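Long-range contacts in endolysin (Clostridium phage phiCD27, PDB 3QAY), which probably cleaves the bond between N-acetylmuramic acid and L-alanine in clostridial cell-wall peptidoglycan, as a zinc-dependent phage amidase: residues Y68-V73 and L131-S136; Y78-E83 and K138-L143; L99-K104 and L127-Y132; V8-L13 and E83-A88. One frame throughout, in Å; residues are numbered along the deposited sequence.

Interaction 1 of 4, residues Y68-V73 and L131-S136; sequences YKIPRV and LYILNS
The helix 64-75 and the short helix 132-135 approach with 7.1 Å between CA of I70 and CA of S136, their nearest residues. Both pack on the central mixed sheet of the amidase alpha/beta fold, and K69, I70, Y132 and I133 meet between them. I70 points into the gap from the longer helix. Its CD1 lies 3.8 Å from the backbone O of S136 and 4.2 Å from CD1 of I133. Its CG1 meets the Y132 ring obliquely, 4.1 Å from CD1 of that ring. The tyrosine CG sits between its own backbone N and carbonyl carbon (chi1 73°), and this swings the ring toward the longer helix. I133 CD1 also comes within 4.4 Å of K69 CE. Toward the sheet, V73 and I133 both reach L81 of strand 80-87. The polar part of the contact is at K69. Its chain bends at chi3 (-63°) and crosses Y132 at about a right angle. The ammonium group has its stronger partner outside the pair, a salt bridge with E83. K69 NZ also donates to the Y132 OH, at 3.0 Å.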
loop_
_atom_site.group_PDB
_atom_site.type_symbol
_atom_site.label_atom_id
_atom_site.label_comp_id
_atom_site.label_asym_id
_atom_site.label_seq_id
_atom_site.Cartn_x
_atom_site.Cartn_y
_atom_site.Cartn_z
ATOM N N TYR A 68 16.831 3.314 -0.008
ATOM C CA TYR A 68 16.215 4.346 -0.835
ATOM C C TYR A 68 15.011 4.985 -0.138
ATOM O O TYR A 68 14.911 6.207 -0.071
ATOM C CB TYR A 68 15.785 3.769 -2.187
ATOM C CG TYR A 68 15.154 4.789 -3.109
ATOM C CD1 TYR A 68 15.937 5.692 -3.822
ATOM C CD2 TYR A 68 13.772 4.856 -3.261
ATOM C CE1 TYR A 68 15.360 6.630 -4.666
ATOM C CE2 TYR A 68 13.188 5.791 -4.100
ATOM C CZ TYR A 68 13.981 6.677 -4.790
ATOM O OH TYR A 68 13.395 7.595 -5.623
ATOM N N LYS A 69 14.103 4.155 0.370
ATOM C CA LYS A 69 12.822 4.645 0.896
ATOM C C LYS A 69 12.946 5.397 2.224
ATOM O O LYS A 69 12.440 6.508 2.351
ATOM C CB LYS A 69 11.812 3.499 1.022
ATOM C CG LYS A 69 11.262 3.025 -0.321
ATOM C CD LYS A 69 10.205 1.944 -0.172
ATOM C CE LYS A 69 10.778 0.680 0.463
ATOM N NZ LYS A 69 9.831 -0.453 0.445
ATOM N N ILE A 70 13.632 4.801 3.195
ATOM C CA ILE A 70 13.660 5.322 4.577
ATOM C C ILE A 70 14.116 6.792 4.754
ATOM O O ILE A 70 13.452 7.552 5.462
ATOM C CB ILE A 70 14.468 4.378 5.512
ATOM C CG1 ILE A 70 13.677 3.089 5.769
ATOM C CG2 ILE A 70 14.809 5.059 6.850
ATOM C CD1 ILE A 70 12.292 3.313 6.374
ATOM N N PRO A 71 15.239 7.193 4.130
ATOM C CA PRO A 71 15.650 8.603 4.231
ATOM C C PRO A 71 14.624 9.583 3.630
ATOM O O PRO A 71 14.415 10.674 4.169
ATOM C CB PRO A 71 16.969 8.647 3.437
ATOM C CG PRO A 71 17.459 7.228 3.416
ATOM C CD PRO A 71 16.223 6.384 3.385
ATOM N N ARG A 72 13.991 9.182 2.529
ATOM C CA ARG A 72 12.993 10.010 1.852
ATOM C C ARG A 72 11.695 10.081 2.648
ATOM O O ARG A 72 11.099 11.153 2.774
ATOM C CB ARG A 72 12.734 9.490 0.431
ATOM C CG ARG A 72 13.916 9.732 -0.486
ATOM C CD ARG A 72 13.772 9.074 -1.852
ATOM N NE ARG A 72 14.798 9.574 -2.770
ATOM C CZ ARG A 72 16.085 9.222 -2.748
ATOM N NH1 ARG A 72 16.544 8.340 -1.863
ATOM N NH2 ARG A 72 16.928 9.756 -3.630
ATOM N N VAL A 73 11.257 8.946 3.185
ATOM C CA VAL A 73 10.116 8.938 4.102
ATOM C C VAL A 73 10.376 9.855 5.309
ATOM O O VAL A 73 9.511 10.640 5.713
ATOM C CB VAL A 73 9.784 7.507 4.593
ATOM C CG1 VAL A 73 8.778 7.549 5.733
ATOM C CG2 VAL A 73 9.243 6.660 3.448
ATOM N N LEU A 131 8.780 -5.304 10.390
ATOM C CA LEU A 131 8.974 -4.723 9.070
ATOM C C LEU A 131 9.659 -3.372 9.197
ATOM O O LEU A 131 9.231 -2.524 9.979
ATOM C CB LEU A 131 7.643 -4.576 8.332
ATOM C CG LEU A 131 6.868 -5.880 8.131
ATOM C CD1 LEU A 131 5.506 -5.606 7.491
ATOM C CD2 LEU A 131 7.668 -6.864 7.297
ATOM N N TYR A 132 10.717 -3.177 8.414
ATOM C CA TYR A 132 11.495 -1.947 8.471
ATOM C C TYR A 132 10.690 -0.724 8.057
ATOM O O TYR A 132 10.920 0.367 8.572
ATOM C CB TYR A 132 12.769 -2.050 7.618
ATOM C CG TYR A 132 12.548 -1.999 6.119
ATOM C CD1 TYR A 132 12.325 -0.790 5.461
ATOM C CD2 TYR A 132 12.575 -3.164 5.352
ATOM C CE1 TYR A 132 12.126 -0.747 4.087
ATOM C CE2 TYR A 132 12.381 -3.128 3.985
ATOM C CZ TYR A 132 12.163 -1.920 3.356
ATOM O OH TYR A 132 11.970 -1.889 1.992
ATOM N N ILE A 133 9.749 -0.896 7.130
ATOM C CA ILE A 133 8.979 0.238 6.643
ATOM C C ILE A 133 8.087 0.775 7.763
ATOM O O ILE A 133 7.718 1.950 7.755
ATOM C CB ILE A 133 8.155 -0.114 5.371
ATOM C CG1 ILE A 133 7.751 1.163 4.622
ATOM C CG2 ILE A 133 6.925 -0.957 5.730
ATOM C CD1 ILE A 133 8.914 2.015 4.168
ATOM N N LEU A 134 7.780 -0.085 8.736
ATOM C CA LEU A 134 7.004 0.289 9.918
ATOM C C LEU A 134 7.864 0.669 11.129
ATOM O O LEU A 134 7.566 1.638 11.819
ATOM C CB LEU A 134 6.069 -0.857 10.305
ATOM C CG LEU A 134 5.077 -1.276 9.225
ATOM C CD1 LEU A 134 4.254 -2.468 9.689
ATOM C CD2 LEU A 134 4.183 -0.104 8.850
ATOM N N ASN A 135 8.917 -0.092 11.401
ATOM C CA ASN A 135 9.732 0.155 12.600
ATOM C C ASN A 135 10.861 1.184 12.430
ATOM O O ASN A 135 11.525 1.534 13.407
ATOM C CB ASN A 135 10.255 -1.160 13.198
ATOM C CG ASN A 135 11.354 -1.820 12.362
ATOM O OD1 ASN A 135 12.194 -1.153 11.756
ATOM N ND2 ASN A 135 11.366 -3.152 12.367
ATOM N N SER A 136 11.072 1.671 11.209
ATOM C CA SER A 136 12.123 2.665 10.947
ATOM C C SER A 136 11.591 3.947 10.327
ATOM O O SER A 136 12.370 4.803 9.892
ATOM C CB SER A 136 13.217 2.065 10.057
ATOM O OG SER A 136 13.834 0.977 10.714
#

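Interaction 2 of 4, residues Y78-E83 and K138-L143; sequences YDLLIE and KPTAVL
L81 and A141 face each other as a bridge pair of parallel strands, 80-83 and 140-143, at the centre of the mixed sheet of the amidase alpha/beta fold. The short strand axes come within 4.8 Å and run at 15° to each other. Three backbone hydrogen bonds join them. L81 N donates to T140 O, V142 N donates to L81 O at 3.0 Å, and E83 N donates to V142 O. CA-H...O contacts accompany them, such as A141 CA to L81 O at 3.3 Å. Beside D79, one water connects the two chains: it donates to D79 O and accepts from T140 N.

The apolar contacts fall on both faces of the sheet. On one, L81 CB touches A141 CB at 3.9 Å. Helix 132-135 lies over this face, with I133 on L81 and L134 on A141. On the other, I82 and V142 lie side by side and point the same way. V142 CG2 is wedged between its own backbone N and carbonyl carbon, and from there it meets I82 CG1 at 4.0 Å. L80 CD1 turns across to the T140 carbonyl, and helix 103-116 brings Y108 against both residues. At the same end, the P139 ring leans on the Y78 backbone, with P139 CB 3.3 Å from Y78 O.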
loop_
_atom_site.group_PDB
_atom_site.type_symbol
_atom_site.label_atom_id
_atom_site.label_comp_id
_atom_site.label_asym_id
_atom_site.label_seq_id
_atom_site.Cartn_x
_atom_site.Cartn_y
_atom_site.Cartn_z
ATOM N N TYR A 78 6.054 13.921 7.160
ATOM C CA TYR A 78 4.733 13.388 6.840
ATOM C C TYR A 78 3.926 13.101 8.098
ATOM O O TYR A 78 4.477 12.738 9.132
ATOM C CB TYR A 78 4.853 12.103 6.018
ATOM C CG TYR A 78 5.559 12.275 4.699
ATOM C CD1 TYR A 78 4.942 12.926 3.639
ATOM C CD2 TYR A 78 6.840 11.770 4.504
ATOM C CE1 TYR A 78 5.585 13.083 2.422
ATOM C CE2 TYR A 78 7.491 11.913 3.286
ATOM C CZ TYR A 78 6.858 12.579 2.250
ATOM O OH TYR A 78 7.497 12.734 1.044
ATOM N N ASP A 79 2.614 13.258 7.995
ATOM C CA ASP A 79 1.707 12.853 9.061
ATOM C C ASP A 79 1.406 11.363 8.969
ATOM O O ASP A 79 1.055 10.743 9.971
ATOM C CB ASP A 79 0.409 13.658 8.991
ATOM C CG ASP A 79 0.656 15.149 9.036
ATOM O OD1 ASP A 79 1.388 15.606 9.934
ATOM O OD2 ASP A 79 0.130 15.861 8.165
ATOM N N LEU A 80 1.570 10.787 7.777
ATOM C CA LEU A 80 1.198 9.395 7.528
ATOM C C LEU A 80 1.954 8.782 6.338
ATOM O O LEU A 80 2.082 9.398 5.279
ATOM C CB LEU A 80 -0.317 9.298 7.291
ATOM C CG LEU A 80 -0.912 7.899 7.088
ATOM C CD1 LEU A 80 -0.679 7.016 8.299
ATOM C CD2 LEU A 80 -2.410 7.987 6.777
ATOM N N LEU A 81 2.435 7.555 6.527
ATOM C CA LEU A 81 3.020 6.754 5.454
ATOM C C LEU A 81 2.124 5.560 5.141
ATOM O O LEU A 81 1.656 4.877 6.050
ATOM C CB LEU A 81 4.410 6.256 5.859
ATOM C CG LEU A 81 5.069 5.176 4.989
ATOM C CD1 LEU A 81 5.260 5.660 3.554
ATOM C CD2 LEU A 81 6.397 4.745 5.605
ATOM N N ILE A 82 1.887 5.331 3.852
ATOM C CA ILE A 82 1.176 4.152 3.376
ATOM C C ILE A 82 2.088 3.454 2.381
ATOM O O ILE A 82 2.570 4.094 1.442
ATOM C CB ILE A 82 -0.137 4.526 2.643
ATOM C CG1 ILE A 82 -1.126 5.200 3.593
ATOM C CG2 ILE A 82 -0.775 3.286 2.010
ATOM C CD1 ILE A 82 -2.205 5.983 2.875
ATOM N N GLU A 83 2.354 2.167 2.587
ATOM C CA GLU A 83 3.046 1.377 1.565
ATOM C C GLU A 83 2.089 0.365 0.957
ATOM O O GLU A 83 1.421 -0.377 1.668
ATOM C CB GLU A 83 4.286 0.666 2.097
ATOM C CG GLU A 83 5.084 -0.023 0.975
ATOM C CD GLU A 83 6.501 -0.355 1.375
ATOM O OE1 GLU A 83 6.729 -1.505 1.801
ATOM O OE2 GLU A 83 7.383 0.535 1.282
ATOM N N LYS A 138 9.510 7.457 10.846
ATOM C CA LYS A 138 9.103 8.388 11.909
ATOM C C LYS A 138 7.588 8.577 11.958
ATOM O O LYS A 138 6.993 8.440 13.021
ATOM C CB LYS A 138 9.797 9.750 11.799
ATOM C CG LYS A 138 9.740 10.546 13.110
ATOM C CD LYS A 138 10.445 11.876 13.000
ATOM C CE LYS A 138 10.926 12.400 14.347
ATOM N NZ LYS A 138 9.965 12.174 15.460
ATOM N N PRO A 139 6.952 8.885 10.814
ATOM C CA PRO A 139 5.496 9.026 10.904
ATOM C C PRO A 139 4.782 7.709 11.188
ATOM O O PRO A 139 5.340 6.630 10.956
ATOM C CB PRO A 139 5.105 9.541 9.518
ATOM C CG PRO A 139 6.204 9.111 8.622
ATOM C CD PRO A 139 7.447 9.132 9.447
ATOM N N THR A 140 3.563 7.807 11.708
ATOM C CA THR A 140 2.653 6.668 11.737
ATOM C C THR A 140 2.623 6.039 10.351
ATOM O O THR A 140 2.548 6.754 9.343
ATOM C CB THR A 140 1.235 7.100 12.130
ATOM O OG1 THR A 140 1.285 7.760 13.398
ATOM C CG2 THR A 140 0.305 5.896 12.221
ATOM N N ALA A 141 2.716 4.712 10.294
ATOM C CA ALA A 141 2.751 4.006 9.018
ATOM C C ALA A 141 1.804 2.816 8.999
ATOM O O ALA A 141 1.557 2.192 10.035
ATOM C CB ALA A 141 4.158 3.551 8.706
ATOM N N VAL A 142 1.270 2.526 7.812
ATOM C CA VAL A 142 0.537 1.292 7.573
ATOM C C VAL A 142 0.981 0.668 6.256
ATOM O O VAL A 142 1.347 1.364 5.313
ATOM C CB VAL A 142 -0.999 1.497 7.587
ATOM C CG1 VAL A 142 -1.447 1.936 8.962
ATOM C CG2 VAL A 142 -1.434 2.497 6.536
ATOM N N LEU A 143 0.982 -0.656 6.220
ATOM C CA LEU A 143 1.302 -1.383 5.014
ATOM C C LEU A 143 0.016 -2.030 4.555
ATOM O O LEU A 143 -0.552 -2.862 5.265
ATOM C CB LEU A 143 2.380 -2.418 5.301
ATOM C CG LEU A 143 2.961 -3.196 4.122
ATOM C CD1 LEU A 143 4.235 -3.903 4.545
ATOM C CD2 LEU A 143 1.961 -4.201 3.557
HETATM O O HOH W 1 2.705 10.661 12.160
#

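Interaction 3 of 4, residues L99-K104 and L127-Y132; sequences LYYSNK and LDKRLY
L127 crosses the Y100 ring at about a right angle. L127 CA lies over one face, offset toward the rim, and L127 CD1 approaches CE1 of Y100 at 3.6 Å. The leucine CG is anti to its own backbone N (chi1 178°), and CD1 also reaches the Y101 carbonyl, 3.5 Å from its O. Next along, K129 crosses Y101. K129 CB and CG both sit 3.5 Å from CE1 of Y101, CB oblique to the ring. The K129 chain then runs on extended. Its NZ is 5.6 Å from the ring centroid, at most a weak cation-pi attraction. Toward strand 140-148, L99 CD1 meets L131 CD1 at 3.6 Å, and both leucines touch L143.

The backbone sets these positions. D128 N donates a nearly straight hydrogen bond to Y100 O, 3.0 Å away. L127 CA adds a CA-H...O contact to the same oxygen. Past this point the chain turns: D128 OD1 accepts from R130 N at 3.0 Å, from above the carboxylate plane. R130 NE adds a weak salt-bridge bond to OD1. Further out, L106 and A109 of helix 103-116 touch Y100, and N135 ND2 hydrogen-bonds to K129 O. This is the end of a parallel strand pair, 96-100 with the outermost strand 122-127, closed by an Asx turn that leads to helix 132-135.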
loop_
_atom_site.group_PDB
_atom_site.type_symbol
_atom_site.label_atom_id
_atom_site.label_comp_id
_atom_site.label_asym_id
_atom_site.label_seq_id
_atom_site.Cartn_x
_atom_site.Cartn_y
_atom_site.Cartn_z
ATOM N N LEU A 99 -1.168 -3.991 7.717
ATOM C CA LEU A 99 -0.175 -4.169 8.778
ATOM C C LEU A 99 0.167 -2.824 9.403
ATOM O O LEU A 99 0.278 -1.813 8.700
ATOM C CB LEU A 99 1.083 -4.855 8.234
ATOM C CG LEU A 99 0.824 -6.105 7.383
ATOM C CD1 LEU A 99 2.134 -6.800 6.995
ATOM C CD2 LEU A 99 -0.095 -7.075 8.113
ATOM N N TYR A 100 0.303 -2.807 10.726
ATOM C CA TYR A 100 0.533 -1.568 11.462
ATOM C C TYR A 100 1.537 -1.791 12.597
ATOM O O TYR A 100 1.887 -2.936 12.924
ATOM C CB TYR A 100 -0.786 -1.017 12.011
ATOM C CG TYR A 100 -1.373 -1.878 13.101
ATOM C CD1 TYR A 100 -1.042 -1.667 14.433
ATOM C CD2 TYR A 100 -2.249 -2.917 12.800
ATOM C CE1 TYR A 100 -1.569 -2.461 15.439
ATOM C CE2 TYR A 100 -2.789 -3.715 13.803
ATOM C CZ TYR A 100 -2.443 -3.476 15.121
ATOM O OH TYR A 100 -2.959 -4.265 16.119
ATOM N N TYR A 101 1.982 -0.680 13.185
ATOM C CA TYR A 101 3.057 -0.684 14.188
ATOM C C TYR A 101 2.627 -0.170 15.555
ATOM O O TYR A 101 3.184 -0.583 16.560
ATOM C CB TYR A 101 4.231 0.165 13.688
ATOM C CG TYR A 101 5.476 0.068 14.547
ATOM C CD1 TYR A 101 6.299 -1.036 14.473
ATOM C CD2 TYR A 101 5.814 1.079 15.438
ATOM C CE1 TYR A 101 7.436 -1.147 15.254
ATOM C CE2 TYR A 101 6.950 0.986 16.231
ATOM C CZ TYR A 101 7.759 -0.139 16.130
ATOM O OH TYR A 101 8.893 -0.257 16.890
ATOM N N SER A 102 1.646 0.729 15.586
ATOM C CA SER A 102 1.265 1.430 16.810
ATOM C C SER A 102 -0.249 1.472 16.986
ATOM O O SER A 102 -1.005 1.071 16.100
ATOM C CB SER A 102 1.787 2.861 16.746
ATOM O OG SER A 102 1.246 3.526 15.616
ATOM N N ASN A 103 -0.687 1.982 18.131
ATOM C CA ASN A 103 -2.113 2.168 18.377
ATOM C C ASN A 103 -2.738 3.156 17.388
ATOM O O ASN A 103 -3.891 2.988 16.987
ATOM C CB ASN A 103 -2.371 2.620 19.821
ATOM C CG ASN A 103 -2.147 1.505 20.841
ATOM O OD1 ASN A 103 -2.286 0.317 20.536
ATOM N ND2 ASN A 103 -1.808 1.892 22.064
ATOM N N LYS A 104 -1.983 4.180 16.997
ATOM C CA LYS A 104 -2.466 5.157 16.018
ATOM C C LYS A 104 -2.622 4.502 14.656
ATOM O O LYS A 104 -3.632 4.689 13.976
ATOM C CB LYS A 104 -1.515 6.354 15.924
ATOM C CG LYS A 104 -1.570 7.273 17.140
ATOM C CD LYS A 104 -0.602 8.439 17.013
ATOM C CE LYS A 104 -0.695 9.372 18.211
ATOM N NZ LYS A 104 -0.152 8.735 19.449
ATOM N N LEU A 127 -0.789 -6.442 13.678
ATOM C CA LEU A 127 0.420 -5.823 14.204
ATOM C C LEU A 127 1.636 -6.587 13.692
ATOM O O LEU A 127 1.678 -7.816 13.786
ATOM C CB LEU A 127 0.398 -5.842 15.734
ATOM C CG LEU A 127 1.613 -5.266 16.472
ATOM C CD1 LEU A 127 1.727 -3.770 16.252
ATOM C CD2 LEU A 127 1.534 -5.596 17.957
ATOM N N ASP A 128 2.602 -5.861 13.126
ATOM C CA ASP A 128 3.892 -6.438 12.759
ATOM C C ASP A 128 4.998 -5.411 12.973
ATOM O O ASP A 128 5.138 -4.469 12.199
ATOM C CB ASP A 128 3.893 -6.936 11.308
ATOM C CG ASP A 128 5.122 -7.784 10.977
ATOM O OD1 ASP A 128 6.036 -7.876 11.824
ATOM O OD2 ASP A 128 5.183 -8.357 9.864
ATOM N N LYS A 129 5.785 -5.604 14.026
ATOM C CA LYS A 129 6.854 -4.676 14.364
ATOM C C LYS A 129 8.189 -5.048 13.729
ATOM O O LYS A 129 9.187 -4.362 13.945
ATOM C CB LYS A 129 7.011 -4.578 15.883
ATOM C CG LYS A 129 5.814 -3.979 16.600
ATOM C CD LYS A 129 6.141 -3.741 18.060
ATOM C CE LYS A 129 5.099 -2.889 18.747
ATOM N NZ LYS A 129 5.447 -2.649 20.180
ATOM N N ARG A 130 8.209 -6.123 12.944
ATOM C CA ARG A 130 9.447 -6.607 12.343
ATOM C C ARG A 130 9.774 -5.927 11.019
ATOM O O ARG A 130 10.918 -5.972 10.568
ATOM C CB ARG A 130 9.378 -8.122 12.133
ATOM C CG ARG A 130 9.243 -8.908 13.417
ATOM C CD ARG A 130 9.087 -10.390 13.145
ATOM N NE ARG A 130 7.783 -10.708 12.566
ATOM C CZ ARG A 130 7.389 -11.936 12.224
ATOM N NH1 ARG A 130 8.194 -12.985 12.399
ATOM N NH2 ARG A 130 6.179 -12.117 11.700
ATOM N N LEU A 131 8.780 -5.304 10.390
ATOM C CA LEU A 131 8.974 -4.723 9.070
ATOM C C LEU A 131 9.659 -3.372 9.197
ATOM O O LEU A 131 9.231 -2.524 9.979
ATOM C CB LEU A 131 7.643 -4.576 8.332
ATOM C CG LEU A 131 6.868 -5.880 8.131
ATOM C CD1 LEU A 131 5.506 -5.606 7.491
ATOM C CD2 LEU A 131 7.668 -6.864 7.297
ATOM N N TYR A 132 10.717 -3.177 8.414
ATOM C CA TYR A 132 11.495 -1.947 8.471
ATOM C C TYR A 132 10.690 -0.724 8.057
ATOM O O TYR A 132 10.920 0.367 8.572
ATOM C CB TYR A 132 12.769 -2.050 7.618
ATOM C CG TYR A 132 12.548 -1.999 6.119
ATOM C CD1 TYR A 132 12.325 -0.790 5.461
ATOM C CD2 TYR A 132 12.575 -3.164 5.352
ATOM C CE1 TYR A 132 12.126 -0.747 4.087
ATOM C CE2 TYR A 132 12.381 -3.128 3.985
ATOM C CZ TYR A 132 12.163 -1.920 3.356
ATOM O OH TYR A 132 11.970 -1.889 1.992
#

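Interaction 4 of 4, residues V8-L13 and E83-A88; sequences VGHSIL and ELHLNA. With ZN (zinc ion), chain E.
L84 O has two partners. G9 N donates to L84 O at 3.1 Å, and a water approaches the same oxygen at 2.9 Å. The same water also lies within hydrogen-bonding distance of G9 O, though it has more acceptors around it than protons to give. V8 and L84 form a parallel bridge here, where strand 3-8 ends beside strand 80-87.

Beyond the bridge the chain of 8-13 leaves the sheet and H10 turns back to meet H85. Their rings stand at 83°, with centroids 4.7 Å apart. H10 NE2 and H85 ND1 both bind the zinc ion at 2.0 Å, so the short gap between these nitrogens is bridged by metal. H85 uses its nearer ring nitrogen for the metal, and its far one is engaged too: H85 NE2 donates to E83 OE1 at 2.7 Å. This second-shell carboxylate meets the imidazole near the ring plane and fixes its rotation. It would probably make H85 a stronger zinc ligand. G9 CA lies over one face of the H85 ring, 4.1 Å from its centroid, a CH-pi contact. Having no CB, G9 can lie this close; L143 touches the same imidazole.

E27 and a water at 2.4 Å from the zinc ion are further ligands. H10 from the loop after strand 3-8, H85 from strand 80-87 and E27 from the start of helix 27-44 form the metal site, consistent with the catalytic centre of zinc-dependent N-acetylmuramoyl-L-alanine amidases.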
loop_
_atom_site.group_PDB
_atom_site.type_symbol
_atom_site.label_atom_id
_atom_site.label_comp_id
_atom_site.label_asym_id
_atom_site.label_seq_id
_atom_site.Cartn_x
_atom_site.Cartn_y
_atom_site.Cartn_z
ATOM N N VAL A 8 5.520 2.671 -2.971
ATOM C CA VAL A 8 5.189 1.446 -3.678
ATOM C C VAL A 8 6.179 0.375 -3.241
ATOM O O VAL A 8 7.393 0.570 -3.322
ATOM C CB VAL A 8 5.248 1.637 -5.204
ATOM C CG1 VAL A 8 5.200 0.300 -5.929
ATOM C CG2 VAL A 8 4.108 2.561 -5.659
ATOM N N GLY A 9 5.650 -0.745 -2.758
ATOM C CA GLY A 9 6.470 -1.856 -2.329
ATOM C C GLY A 9 7.218 -2.501 -3.479
ATOM O O GLY A 9 6.744 -2.511 -4.619
ATOM N N HIS A 10 8.409 -3.009 -3.166
ATOM C CA HIS A 10 9.247 -3.767 -4.095
ATOM C C HIS A 10 9.877 -2.889 -5.169
ATOM O O HIS A 10 9.767 -1.664 -5.116
ATOM C CB HIS A 10 8.451 -4.936 -4.674
ATOM C CG HIS A 10 7.764 -5.744 -3.621
ATOM N ND1 HIS A 10 8.452 -6.570 -2.760
ATOM C CD2 HIS A 10 6.465 -5.809 -3.250
ATOM C CE1 HIS A 10 7.600 -7.137 -1.927
ATOM N NE2 HIS A 10 6.387 -6.693 -2.202
ATOM N N SER A 11 10.574 -3.520 -6.112
ATOM C CA SER A 11 11.278 -2.812 -7.179
ATOM C C SER A 11 11.661 -3.753 -8.316
ATOM O O SER A 11 11.550 -4.972 -8.201
ATOM C CB SER A 11 12.553 -2.169 -6.627
ATOM O OG SER A 11 13.465 -3.153 -6.165
ATOM N N ILE A 12 12.125 -3.165 -9.411
ATOM C CA ILE A 12 12.744 -3.915 -10.485
ATOM C C ILE A 12 14.248 -3.719 -10.383
ATOM O O ILE A 12 14.747 -2.603 -10.559
ATOM C CB ILE A 12 12.244 -3.453 -11.858
ATOM C CG1 ILE A 12 10.764 -3.785 -12.013
ATOM C CG2 ILE A 12 13.050 -4.120 -12.971
ATOM C CD1 ILE A 12 10.180 -3.382 -13.339
ATOM N N LEU A 13 14.966 -4.807 -10.099
ATOM C CA LEU A 13 16.423 -4.766 -9.966
ATOM C C LEU A 13 17.111 -4.466 -11.297
ATOM O O LEU A 13 16.477 -4.439 -12.350
ATOM C CB LEU A 13 16.974 -6.090 -9.395
ATOM C CG LEU A 13 16.968 -6.392 -7.882
ATOM C CD1 LEU A 13 16.445 -5.227 -7.029
ATOM C CD2 LEU A 13 16.232 -7.689 -7.569
ATOM N N GLU A 83 2.354 2.167 2.587
ATOM C CA GLU A 83 3.046 1.377 1.565
ATOM C C GLU A 83 2.089 0.365 0.957
ATOM O O GLU A 83 1.421 -0.377 1.668
ATOM C CB GLU A 83 4.286 0.666 2.097
ATOM C CG GLU A 83 5.084 -0.023 0.975
ATOM C CD GLU A 83 6.501 -0.355 1.375
ATOM O OE1 GLU A 83 6.729 -1.505 1.801
ATOM O OE2 GLU A 83 7.383 0.535 1.282
ATOM N N LEU A 84 2.058 0.347 -0.370
ATOM C CA LEU A 84 1.122 -0.456 -1.127
ATOM C C LEU A 84 1.754 -1.779 -1.502
ATOM O O LEU A 84 2.836 -1.822 -2.120
ATOM C CB LEU A 84 0.693 0.291 -2.396
ATOM C CG LEU A 84 -0.056 1.607 -2.174
ATOM C CD1 LEU A 84 -0.403 2.255 -3.508
ATOM C CD2 LEU A 84 -1.307 1.362 -1.350
ATOM N N HIS A 85 1.066 -2.851 -1.115
ATOM C CA HIS A 85 1.412 -4.211 -1.487
ATOM C C HIS A 85 0.184 -4.960 -1.993
ATOM O O HIS A 85 -0.955 -4.501 -1.861
ATOM C CB HIS A 85 1.984 -4.966 -0.282
ATOM C CG HIS A 85 3.368 -4.539 0.093
ATOM N ND1 HIS A 85 4.490 -5.248 -0.275
ATOM C CD2 HIS A 85 3.812 -3.471 0.796
ATOM C CE1 HIS A 85 5.566 -4.639 0.192
ATOM N NE2 HIS A 85 5.184 -3.554 0.840
ATOM N N LEU A 86 0.451 -6.112 -2.600
ATOM C CA LEU A 86 -0.555 -7.126 -2.845
ATOM C C LEU A 86 -0.046 -8.387 -2.163
ATOM O O LEU A 86 1.171 -8.585 -2.024
ATOM C CB LEU A 86 -0.763 -7.374 -4.344
ATOM C CG LEU A 86 -1.433 -6.289 -5.193
ATOM C CD1 LEU A 86 -1.673 -6.792 -6.614
ATOM C CD2 LEU A 86 -2.745 -5.799 -4.589
ATOM N N ASN A 87 -0.980 -9.221 -1.728
ATOM C CA ASN A 87 -0.669 -10.423 -0.983
ATOM C C ASN A 87 -0.477 -11.594 -1.930
ATOM O O ASN A 87 -0.709 -11.481 -3.137
ATOM C CB ASN A 87 -1.799 -10.721 0.016
ATOM C CG ASN A 87 -1.291 -11.155 1.382
ATOM O OD1 ASN A 87 -0.298 -11.879 1.494
ATOM N ND2 ASN A 87 -1.986 -10.718 2.436
ATOM N N ALA A 88 -0.037 -12.713 -1.368
ATOM C CA ALA A 88 0.136 -13.939 -2.119
ATOM C C ALA A 88 0.163 -15.128 -1.167
ATOM O O ALA A 88 0.558 -15.002 -0.009
ATOM C CB ALA A 88 1.423 -13.883 -2.938
HETATM ZN ZN ZN E . 4.671 -6.998 -1.213
HETATM O O HOH W 2 3.996 -3.242 -4.343
HETATM O O HOH W 3 6.220 -7.699 0.520
#

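Overall arrangement
From the N terminus, strand 3-8 runs into the loop 8-13. Interaction 4 closes the first large loop when strand 80-87 returns beside it. Helix 64-75 lies inside that loop, and interaction 1 ties it to the later helix 132-135, so interactions 1 and 4 cross. Interaction 2 then joins strand 80-87 to strand 140-148 and crosses both. Interaction 3 is nested inside the loop of interaction 2 and pairs strand 96-100 with the edge strand 122-127. It ends on the same stretch as interaction 1, sharing L131 and Y132. E83 is common to interactions 2 and 4, and its salt bridge with K69 links both to interaction 1.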